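Local coordinates for D-alanyl-D-alanine carboxypeptidase DacD (Escherichia coli, PDB 5FSR), which removes the C-terminal D-alanine from peptidoglycan precursor peptides as a serine-type, penicillin-binding DD-carboxypeptidase involved in bacterial cell-wall biogenesis, at residues V74-A77 with I78-H81; V117-R120 with D121-G125; E198-H201 with M202-E205. One frame throughout, in Å; residues are numbered along the deposited sequence.

How the contacts relate
The three contacts follow one another along the chain and meet in the D-alanyl-D-alanine carboxypeptidase domain: contact 1 closes helix 66-79, contact 2 opens helix 119-127, and contact 3 leads from helix 197-201 into the loop before strand 207-210. Their centres lie 12 to 15 Å apart. Phe199 and Ser123 join them: Val74 CG1 is 3.7 Å from Ser123 OG and also 3.7 Å from Phe199 CE2, while Ser123 OG is 3.5 Å from Phe199 CE2. Contact 3 comes nearest the catalytic residues assigned by similarity, with the Tyr203 side chain about 6 Å from that of Lys67; the side chain of Val74 is about 9 Å from that of Lys67, and that of Arg124 about 11 Å from that of Ser130.

Contact 1 (V74-A77 with I78-H81); sequences VDRA and IDSH
Asp79 lays its carboxylate over one face of the Arg76 guanidinium, in the last turn of helix 66-79, which closes in a Schellman motif at His81. The two planes are only 11° apart, and Asp79 CG stands 3.7 Å above the guanidinium, offset toward its rim. Since Asp79 OD2 is well out of that plane, no N-H points at it and the long ion pair with Arg76 NH1 (3.8 Å) rests on charge alone. The directed bonds go to Asp75: Arg76 bends at chi2 and chi3 (-71° and 87°), which brings NE and NH2 side-on to the single atom OD1, with NH2 to OD1 at 2.6 Å. Asp75 OD2 is bound in turn by the backbone N of Glu196, so both carboxylate oxygens have partners. On the apolar side, facing helix 197-201, Val74 CG1 meets Ile78 CD1 at 4.1 Å, and both side chains also touch Phe199. His81 has positive phi, and its N bonds back to Ile78 O. Just before this, Arg76 O accepts from Ser80 N and, in the carbonyl plane on a lone pair, from Ser80 OG at 2.9 Å; a water bridges the same oxygen to Asp79 OD2.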
ATOM      1  N   VAL A  74      -2.708   3.306 -12.967  1.00 20.22           N
ATOM      2  CA  VAL A  74      -3.370   4.589 -13.272  1.00 20.67           C
ATOM      3  C   VAL A  74      -2.549   5.766 -12.802  1.00 21.05           C
ATOM      4  O   VAL A  74      -2.364   6.719 -13.557  1.00 21.78           O
ATOM      5  CB  VAL A  74      -4.802   4.721 -12.667  1.00 20.11           C
ATOM      6  CG1 VAL A  74      -5.398   6.100 -12.982  1.00 20.59           C
ATOM      7  CG2 VAL A  74      -5.712   3.607 -13.190  1.00 20.08           C
ATOM      8  N   ASP A  75      -2.093   5.692 -11.546  1.00 20.81           N
ATOM      9  CA  ASP A  75      -1.150   6.667 -10.983  1.00 21.35           C
ATOM     10  C   ASP A  75       0.072   6.865 -11.873  1.00 22.20           C
ATOM     11  O   ASP A  75       0.468   7.998 -12.145  1.00 23.03           O
ATOM     12  CB  ASP A  75      -0.737   6.224  -9.563  1.00 20.99           C
ATOM     13  CG  ASP A  75       0.313   7.125  -8.932  1.00 21.46           C
ATOM     14  OD1 ASP A  75       1.474   7.131  -9.419  1.00 22.03           O
ATOM     15  OD2 ASP A  75      -0.017   7.793  -7.933  1.00 21.37           O
ATOM     16  N   ARG A  76       0.681   5.771 -12.303  1.00 22.36           N
ATOM     17  CA  ARG A  76       1.931   5.852 -13.099  1.00 23.79           C
ATOM     18  C   ARG A  76       1.657   6.374 -14.495  1.00 24.91           C
ATOM     19  O   ARG A  76       2.500   7.040 -15.079  1.00 25.99           O
ATOM     20  CB  ARG A  76       2.624   4.489 -13.205  1.00 24.00           C
ATOM     21  CG  ARG A  76       3.058   3.853 -11.878  1.00 23.36           C
ATOM     22  CD  ARG A  76       4.228   4.589 -11.260  1.00 24.00           C
ATOM     23  NE  ARG A  76       3.765   5.702 -10.424  1.00 23.78           N
ATOM     24  CZ  ARG A  76       4.561   6.609  -9.877  1.00 24.55           C
ATOM     25  NH1 ARG A  76       5.879   6.584 -10.105  1.00 25.83           N
ATOM     26  NH2 ARG A  76       4.046   7.564  -9.124  1.00 24.43           N
ATOM     27  N   ALA A  77       0.450   6.093 -15.021  1.00 24.85           N
ATOM     28  CA  ALA A  77       0.022   6.681 -16.294  1.00 25.83           C
ATOM     29  C   ALA A  77      -0.124   8.188 -16.193  1.00 26.54           C
ATOM     30  O   ALA A  77       0.276   8.897 -17.086  1.00 27.74           O
ATOM     31  CB  ALA A  77      -1.256   6.026 -16.782  1.00 25.57           C
ATOM     32  N   ILE A  78      -0.631   8.687 -15.070  1.00 26.32           N
ATOM     33  CA  ILE A  78      -0.687  10.157 -14.831  1.00 27.49           C
ATOM     34  C   ILE A  78       0.714  10.777 -14.633  1.00 28.96           C
ATOM     35  O   ILE A  78       1.022  11.841 -15.139  1.00 30.01           O
ATOM     36  CB  ILE A  78      -1.563  10.499 -13.611  1.00 26.68           C
ATOM     37  CG1 ILE A  78      -2.997   9.992 -13.852  1.00 26.19           C
ATOM     38  CG2 ILE A  78      -1.590  12.008 -13.370  1.00 27.77           C
ATOM     39  CD1 ILE A  78      -3.879   9.934 -12.630  1.00 25.44           C
ATOM     40  N   ASP A  79       1.556  10.081 -13.878  1.00 29.17           N
ATOM     41  CA  ASP A  79       2.866  10.575 -13.503  1.00 30.67           C
ATOM     42  C   ASP A  79       3.814  10.763 -14.721  1.00 32.79           C
ATOM     43  O   ASP A  79       4.580  11.719 -14.757  1.00 34.12           O
ATOM     44  CB  ASP A  79       3.446   9.626 -12.463  1.00 29.89           C
ATOM     45  CG  ASP A  79       4.818  10.026 -12.029  1.00 31.03           C
ATOM     46  OD1 ASP A  79       4.960  10.936 -11.180  1.00 31.30           O
ATOM     47  OD2 ASP A  79       5.745   9.425 -12.577  1.00 31.87           O
ATOM     48  N   SER A  80       3.711   9.874 -15.715  1.00 33.39           N
ATOM     49  CA  SER A  80       4.449   9.974 -16.999  1.00 35.63           C
ATOM     50  C   SER A  80       3.757  10.819 -18.117  1.00 37.29           C
ATOM     51  O   SER A  80       4.286  10.924 -19.227  1.00 38.81           O
ATOM     52  CB  SER A  80       4.666   8.560 -17.541  1.00 35.52           C
ATOM     53  OG  SER A  80       3.415   7.894 -17.727  1.00 34.44           O
ATOM     54  N   HIS A  81       2.579  11.384 -17.821  1.00 37.09           N
ATOM     55  CA  HIS A  81       1.862  12.359 -18.675  1.00 38.71           C
ATOM     56  C   HIS A  81       1.204  11.718 -19.905  1.00 39.28           C
ATOM     57  O   HIS A  81       0.813  12.413 -20.827  1.00 40.23           O
ATOM     58  CB  HIS A  81       2.774  13.521 -19.111  1.00 41.14           C
ATOM     59  CG  HIS A  81       3.519  14.175 -17.988  1.00 41.49           C
ATOM     60  ND1 HIS A  81       2.966  15.170 -17.208  1.00 41.62           N
ATOM     61  CD2 HIS A  81       4.784  14.013 -17.543  1.00 41.94           C
ATOM     62  CE1 HIS A  81       3.849  15.585 -16.323  1.00 41.76           C
ATOM     63  NE2 HIS A  81       4.961  14.898 -16.505  1.00 42.34           N
TER
HETATM   64  O   HOH W   1       5.353   6.761 -14.312  1.00 18.18           O

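Contact 2 (V117-R120 with D121-G125); sequences VSVR and DLSRG
Ser118 is the N-cap of helix 119-127, and its OG makes the capping bond, accepting from Asp121 N at 3.1 Å with an N-H...O angle of 155°. A chi1 of 52° sets OG between the backbone N and the carbonyl carbon of Ser118, from where it can reach the amide three residues on. The cap joins strand 116-118 directly to the helix, and Ser118 O takes the first main-chain bond, from Leu122 N.

The tight part of the contact is the buried one. Val117 CG1, anti to its own N, touches Asp121 CB at 3.7 Å and Leu122 CG at 3.9 Å. Leu122 continues inward to Leu138 of helix 132-143 and Val89 of strand 88-90, so this residue ties the first turn to both elements. Val119 O is gripped twice by Ser123: the backbone N approaches nearly head-on to the carbonyl, whereas OG, at 2.8 Å, comes from well above the carbonyl plane. This second bond gives the hydroxyl of the buried Ser123 an acceptor.

The polar side, where Arg120, Asp121 and Arg124 are partly exposed, is held more loosely. Arg120 and Arg124 run alongside each other with their guanidinium planes 45° apart, and Arg120 CD packs against Arg124 NH2 at 3.3 Å. Negative charge nearby probably eases this pairing: Asp121 OD1 lies over one face of the Arg124 guanidinium, 3.5 Å above its plane and offset toward its rim, as a salt bridge without a directed N-H, and Asp86 and Glu205 form long, weak ion pairs with Arg120 and Arg124 respectively. At the cap itself, a water accepts from Ser118 N at 2.7 Å and donates to Asp121 OD2.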
ATOM      1  N   VAL A 117     -16.837  10.060 -18.768  1.00 30.60           N
ATOM      2  CA  VAL A 117     -16.417  10.209 -17.358  1.00 29.49           C
ATOM      3  C   VAL A 117     -14.920  10.574 -17.286  1.00 28.46           C
ATOM      4  O   VAL A 117     -14.114  10.095 -18.105  1.00 27.69           O
ATOM      5  CB  VAL A 117     -16.645   8.887 -16.584  1.00 28.56           C
ATOM      6  CG1 VAL A 117     -16.314   9.031 -15.095  1.00 27.97           C
ATOM      7  CG2 VAL A 117     -18.077   8.411 -16.759  1.00 29.60           C
ATOM      8  N   SER A 118     -14.559  11.417 -16.309  1.00 28.24           N
ATOM      9  CA  SER A 118     -13.153  11.790 -16.091  1.00 27.51           C
ATOM     10  C   SER A 118     -12.355  10.574 -15.626  1.00 25.66           C
ATOM     11  O   SER A 118     -12.937   9.626 -15.092  1.00 25.01           O
ATOM     12  CB  SER A 118     -12.975  13.027 -15.149  1.00 28.09           C
ATOM     13  OG  SER A 118     -13.649  12.927 -13.906  1.00 27.97           O
ATOM     14  N   VAL A 119     -11.050  10.573 -15.920  1.00 25.05           N
ATOM     15  CA  VAL A 119     -10.080   9.691 -15.260  1.00 23.68           C
ATOM     16  C   VAL A 119     -10.195   9.833 -13.736  1.00 23.07           C
ATOM     17  O   VAL A 119     -10.256   8.839 -13.048  1.00 22.11           O
ATOM     18  CB  VAL A 119      -8.630   9.938 -15.763  1.00 23.77           C
ATOM     19  CG1 VAL A 119      -7.582   9.377 -14.803  1.00 22.74           C
ATOM     20  CG2 VAL A 119      -8.429   9.295 -17.129  1.00 24.04           C
ATOM     21  N   ARG A 120     -10.271  11.061 -13.232  1.00 23.82           N
ATOM     22  CA  ARG A 120     -10.483  11.317 -11.809  1.00 23.86           C
ATOM     23  C   ARG A 120     -11.686  10.613 -11.202  1.00 23.70           C
ATOM     24  O   ARG A 120     -11.547   9.955 -10.150  1.00 22.72           O
ATOM     25  CB  ARG A 120     -10.608  12.818 -11.559  1.00 25.45           C
ATOM     26  CG  ARG A 120     -10.502  13.226 -10.097  1.00 25.82           C
ATOM     27  CD  ARG A 120     -10.772  14.694  -9.854  1.00 27.60           C
ATOM     28  NE  ARG A 120     -10.110  15.552 -10.836  1.00 28.71           N
ATOM     29  CZ  ARG A 120      -8.856  16.010 -10.775  1.00 29.16           C
ATOM     30  NH1 ARG A 120      -8.048  15.707  -9.749  1.00 28.76           N
ATOM     31  NH2 ARG A 120      -8.394  16.812 -11.742  1.00 30.40           N
ATOM     32  N   ASP A 121     -12.868  10.775 -11.837  1.00 24.57           N
ATOM     33  CA  ASP A 121     -14.088  10.133 -11.324  1.00 24.87           C
ATOM     34  C   ASP A 121     -14.072   8.621 -11.505  1.00 23.80           C
ATOM     35  O   ASP A 121     -14.677   7.929 -10.702  1.00 23.63           O
ATOM     36  CB  ASP A 121     -15.372  10.719 -11.928  1.00 26.56           C
ATOM     37  CG  ASP A 121     -15.573  12.156 -11.568  1.00 27.93           C
ATOM     38  OD1 ASP A 121     -14.971  12.645 -10.579  1.00 28.25           O
ATOM     39  OD2 ASP A 121     -16.310  12.804 -12.284  1.00 29.22           O
ATOM     40  N   LEU A 122     -13.374   8.113 -12.521  1.00 23.18           N
ATOM     41  CA  LEU A 122     -13.163   6.676 -12.643  1.00 22.52           C
ATOM     42  C   LEU A 122     -12.200   6.118 -11.512  1.00 21.55           C
ATOM     43  O   LEU A 122     -12.408   5.022 -10.988  1.00 21.05           O
ATOM     44  CB  LEU A 122     -12.613   6.328 -14.033  1.00 22.54           C
ATOM     45  CG  LEU A 122     -13.535   6.329 -15.254  1.00 23.64           C
ATOM     46  CD1 LEU A 122     -12.751   6.357 -16.567  1.00 23.81           C
ATOM     47  CD2 LEU A 122     -14.463   5.119 -15.223  1.00 23.83           C
ATOM     48  N   SER A 123     -11.140   6.868 -11.213  1.00 21.39           N
ATOM     49  CA  SER A 123     -10.226   6.591 -10.091  1.00 20.87           C
ATOM     50  C   SER A 123     -10.978   6.585  -8.752  1.00 21.50           C
ATOM     51  O   SER A 123     -10.762   5.741  -7.927  1.00 20.83           O
ATOM     52  CB  SER A 123      -9.064   7.599 -10.073  1.00 20.66           C
ATOM     53  OG  SER A 123      -8.377   7.612 -11.314  1.00 20.42           O
ATOM     54  N   ARG A 124     -11.931   7.490  -8.571  1.00 23.29           N
ATOM     55  CA  ARG A 124     -12.768   7.441  -7.354  1.00 24.42           C
ATOM     56  C   ARG A 124     -13.666   6.193  -7.305  1.00 24.40           C
ATOM     57  O   ARG A 124     -13.748   5.539  -6.287  1.00 24.43           O
ATOM     58  CB  ARG A 124     -13.604   8.715  -7.211  1.00 26.29           C
ATOM     59  CG  ARG A 124     -12.794  10.001  -7.106  1.00 27.05           C
ATOM     60  CD  ARG A 124     -13.625  11.110  -6.467  1.00 29.13           C
ATOM     61  NE  ARG A 124     -13.028  12.421  -6.788  1.00 30.37           N
ATOM     62  CZ  ARG A 124     -13.678  13.537  -7.117  1.00 32.61           C
ATOM     63  NH1 ARG A 124     -15.018  13.581  -7.226  1.00 34.27           N
ATOM     64  NH2 ARG A 124     -12.966  14.644  -7.364  1.00 33.56           N
ATOM     65  N   GLY A 125     -14.302   5.861  -8.417  1.00 24.78           N
ATOM     66  CA  GLY A 125     -15.083   4.620  -8.508  1.00 24.98           C
ATOM     67  C   GLY A 125     -14.292   3.353  -8.196  1.00 23.88           C
ATOM     68  O   GLY A 125     -14.786   2.444  -7.546  1.00 23.83           O
TER
HETATM   69  O   HOH W   2     -16.433  12.850 -15.083  1.00 24.65           O

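Contact 3 (E198-H201 with M202-E205); sequences EFYH and MYSE
Ser204 and His201 make the polar part of this contact. Ser204 OG donates to His201 O at 2.6 Å, lying in the carbonyl plane, and Ser204 N reaches the same oxygen from above that plane, so two donors of one residue hold it. The hydroxyl also sits over the centre of the His201 imidazole, 3.5 Å above the ring. Two further backbone bonds span three residues each: Met202 N to Phe199 O, and Tyr203 N to Tyr200 O at 2.9 Å.

The aromatic pairing of Tyr200 and Tyr203 is glancing. The ring planes are near parallel, 28° apart, but slid so far that they barely overlap, with centroids 5.7 Å from each other; the touch is between Tyr200 CD1 and Tyr203 CD2 at 3.8 Å. Tyr200 O lies at the edge of the Tyr203 ring, in its plane. The phenol of Tyr200 is fixed from outside, by a hydrogen bond from OH to Asp230 OD1.

Sulfur supplies the third kind of contact. Met202 extends beyond CG (chi2 -180°), which carries SD above the face of Phe199, 5.0 Å from the centroid and 15° off the ring normal: a rather distant Met-aromatic contact; the same side chain also packs on Arg120 and Arg124 of helix 119-127.

Bonds between residues three apart, as here, are those of 3-10-like turns, and this run leads helix 197-201 into the loop whose Tyr203 side chain comes within about 5 Å of that of Lys233 and about 6 Å of that of Lys67, which by similarity bind substrate and accept the proton, respectively.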
ATOM      1  N   GLU A 198      -2.298  13.479  -4.915  1.00 29.40           N
ATOM      2  CA  GLU A 198      -3.760  13.517  -4.955  1.00 29.03           C
ATOM      3  C   GLU A 198      -4.361  12.207  -5.390  1.00 27.12           C
ATOM      4  O   GLU A 198      -5.572  12.047  -5.339  1.00 27.19           O
ATOM      5  CB  GLU A 198      -4.290  14.649  -5.861  1.00 30.65           C
ATOM      6  CG  GLU A 198      -3.588  16.005  -5.731  1.00 32.45           C
ATOM      7  CD  GLU A 198      -3.310  16.476  -4.309  1.00 33.26           C
ATOM      8  OE1 GLU A 198      -4.014  16.107  -3.323  1.00 32.91           O
ATOM      9  OE2 GLU A 198      -2.345  17.255  -4.193  1.00 34.51           O
ATOM     10  N   PHE A 199      -3.554  11.260  -5.841  1.00 25.51           N
ATOM     11  CA  PHE A 199      -4.105   9.965  -6.116  1.00 23.89           C
ATOM     12  C   PHE A 199      -4.317   9.275  -4.788  1.00 23.31           C
ATOM     13  O   PHE A 199      -5.467   8.892  -4.458  1.00 23.55           O
ATOM     14  CB  PHE A 199      -3.231   9.149  -7.023  1.00 23.05           C
ATOM     15  CG  PHE A 199      -3.968   8.083  -7.704  1.00 22.28           C
ATOM     16  CD1 PHE A 199      -4.123   6.841  -7.111  1.00 21.51           C
ATOM     17  CD2 PHE A 199      -4.600   8.346  -8.934  1.00 22.65           C
ATOM     18  CE1 PHE A 199      -4.847   5.846  -7.758  1.00 21.08           C
ATOM     19  CE2 PHE A 199      -5.342   7.382  -9.560  1.00 22.03           C
ATOM     20  CZ  PHE A 199      -5.452   6.129  -8.982  1.00 21.49           C
ATOM     21  N   TYR A 200      -3.252   9.185  -3.993  1.00 22.47           N
ATOM     22  CA  TYR A 200      -3.323   8.461  -2.733  1.00 21.65           C
ATOM     23  C   TYR A 200      -4.464   9.013  -1.880  1.00 22.17           C
ATOM     24  O   TYR A 200      -5.148   8.228  -1.240  1.00 21.92           O
ATOM     25  CB  TYR A 200      -1.988   8.441  -1.927  1.00 21.49           C
ATOM     26  CG  TYR A 200      -2.189   7.714  -0.612  1.00 21.20           C
ATOM     27  CD1 TYR A 200      -2.540   6.374  -0.598  1.00 20.44           C
ATOM     28  CD2 TYR A 200      -2.137   8.387   0.618  1.00 21.98           C
ATOM     29  CE1 TYR A 200      -2.791   5.703   0.583  1.00 20.65           C
ATOM     30  CE2 TYR A 200      -2.397   7.716   1.822  1.00 21.98           C
ATOM     31  CZ  TYR A 200      -2.702   6.375   1.801  1.00 21.39           C
ATOM     32  OH  TYR A 200      -2.967   5.648   2.963  1.00 21.75           O
ATOM     33  N   HIS A 201      -4.646  10.345  -1.860  1.00 22.99           N
ATOM     34  CA  HIS A 201      -5.695  10.995  -1.051  1.00 23.93           C
ATOM     35  C   HIS A 201      -7.106  10.426  -1.270  1.00 23.69           C
ATOM     36  O   HIS A 201      -7.895  10.377  -0.341  1.00 24.37           O
ATOM     37  CB  HIS A 201      -5.731  12.515  -1.256  1.00 25.48           C
ATOM     38  CG  HIS A 201      -6.452  13.238  -0.163  1.00 26.96           C
ATOM     39  ND1 HIS A 201      -7.789  13.548  -0.234  1.00 27.95           N
ATOM     40  CD2 HIS A 201      -6.033  13.655   1.056  1.00 27.93           C
ATOM     41  CE1 HIS A 201      -8.162  14.148   0.882  1.00 29.41           C
ATOM     42  NE2 HIS A 201      -7.115  14.224   1.682  1.00 29.51           N
ATOM     43  N   MET A 202      -7.391   9.931  -2.470  1.00 22.78           N
ATOM     44  CA  MET A 202      -8.684   9.314  -2.769  1.00 22.57           C
ATOM     45  C   MET A 202      -8.955   8.067  -1.934  1.00 21.84           C
ATOM     46  O   MET A 202     -10.129   7.648  -1.836  1.00 22.18           O
ATOM     47  CB  MET A 202      -8.801   8.946  -4.253  1.00 22.08           C
ATOM     48  CG  MET A 202      -8.780  10.103  -5.235  1.00 22.79           C
ATOM     49  SD  MET A 202      -8.929   9.491  -6.932  1.00 22.43           S
ATOM     50  CE  MET A 202      -9.277  11.019  -7.794  1.00 23.78           C
ATOM     51  N   TYR A 203      -7.913   7.461  -1.331  1.00 20.73           N
ATOM     52  CA  TYR A 203      -8.126   6.340  -0.399  1.00 20.41           C
ATOM     53  C   TYR A 203      -8.783   6.773   0.873  1.00 21.41           C
ATOM     54  O   TYR A 203      -9.453   5.979   1.481  1.00 21.83           O
ATOM     55  CB  TYR A 203      -6.848   5.522  -0.096  1.00 19.51           C
ATOM     56  CG  TYR A 203      -6.463   4.565  -1.215  1.00 18.59           C
ATOM     57  CD1 TYR A 203      -6.954   3.282  -1.242  1.00 18.45           C
ATOM     58  CD2 TYR A 203      -5.631   4.960  -2.239  1.00 18.06           C
ATOM     59  CE1 TYR A 203      -6.625   2.413  -2.262  1.00 17.99           C
ATOM     60  CE2 TYR A 203      -5.317   4.099  -3.257  1.00 17.61           C
ATOM     61  CZ  TYR A 203      -5.811   2.831  -3.259  1.00 17.53           C
ATOM     62  OH  TYR A 203      -5.465   1.945  -4.258  1.00 17.45           O
ATOM     63  N   SER A 204      -8.651   8.036   1.233  1.00 22.22           N
ATOM     64  CA  SER A 204      -9.331   8.574   2.389  1.00 23.88           C
ATOM     65  C   SER A 204     -10.749   9.137   2.153  1.00 25.46           C
ATOM     66  O   SER A 204     -11.393   9.541   3.130  1.00 26.99           O
ATOM     67  CB  SER A 204      -8.487   9.697   2.969  1.00 24.42           C
ATOM     68  OG  SER A 204      -8.496  10.832   2.108  1.00 24.82           O
ATOM     69  N   GLU A 205     -11.239   9.226   0.912  1.00 25.53           N
ATOM     70  CA  GLU A 205     -12.588   9.818   0.699  1.00 27.40           C
ATOM     71  C   GLU A 205     -13.640   8.839   1.188  1.00 28.16           C
ATOM     72  O   GLU A 205     -13.597   7.663   0.888  1.00 27.04           O
ATOM     73  CB  GLU A 205     -12.812  10.210  -0.756  1.00 27.20           C
ATOM     74  CG  GLU A 205     -11.847  11.272  -1.237  1.00 27.21           C
ATOM     75  CD  GLU A 205     -11.793  11.439  -2.758  1.00 26.99           C
ATOM     76  OE1 GLU A 205     -12.661  10.916  -3.518  1.00 27.12           O
ATOM     77  OE2 GLU A 205     -10.853  12.125  -3.208  1.00 27.03           O
TER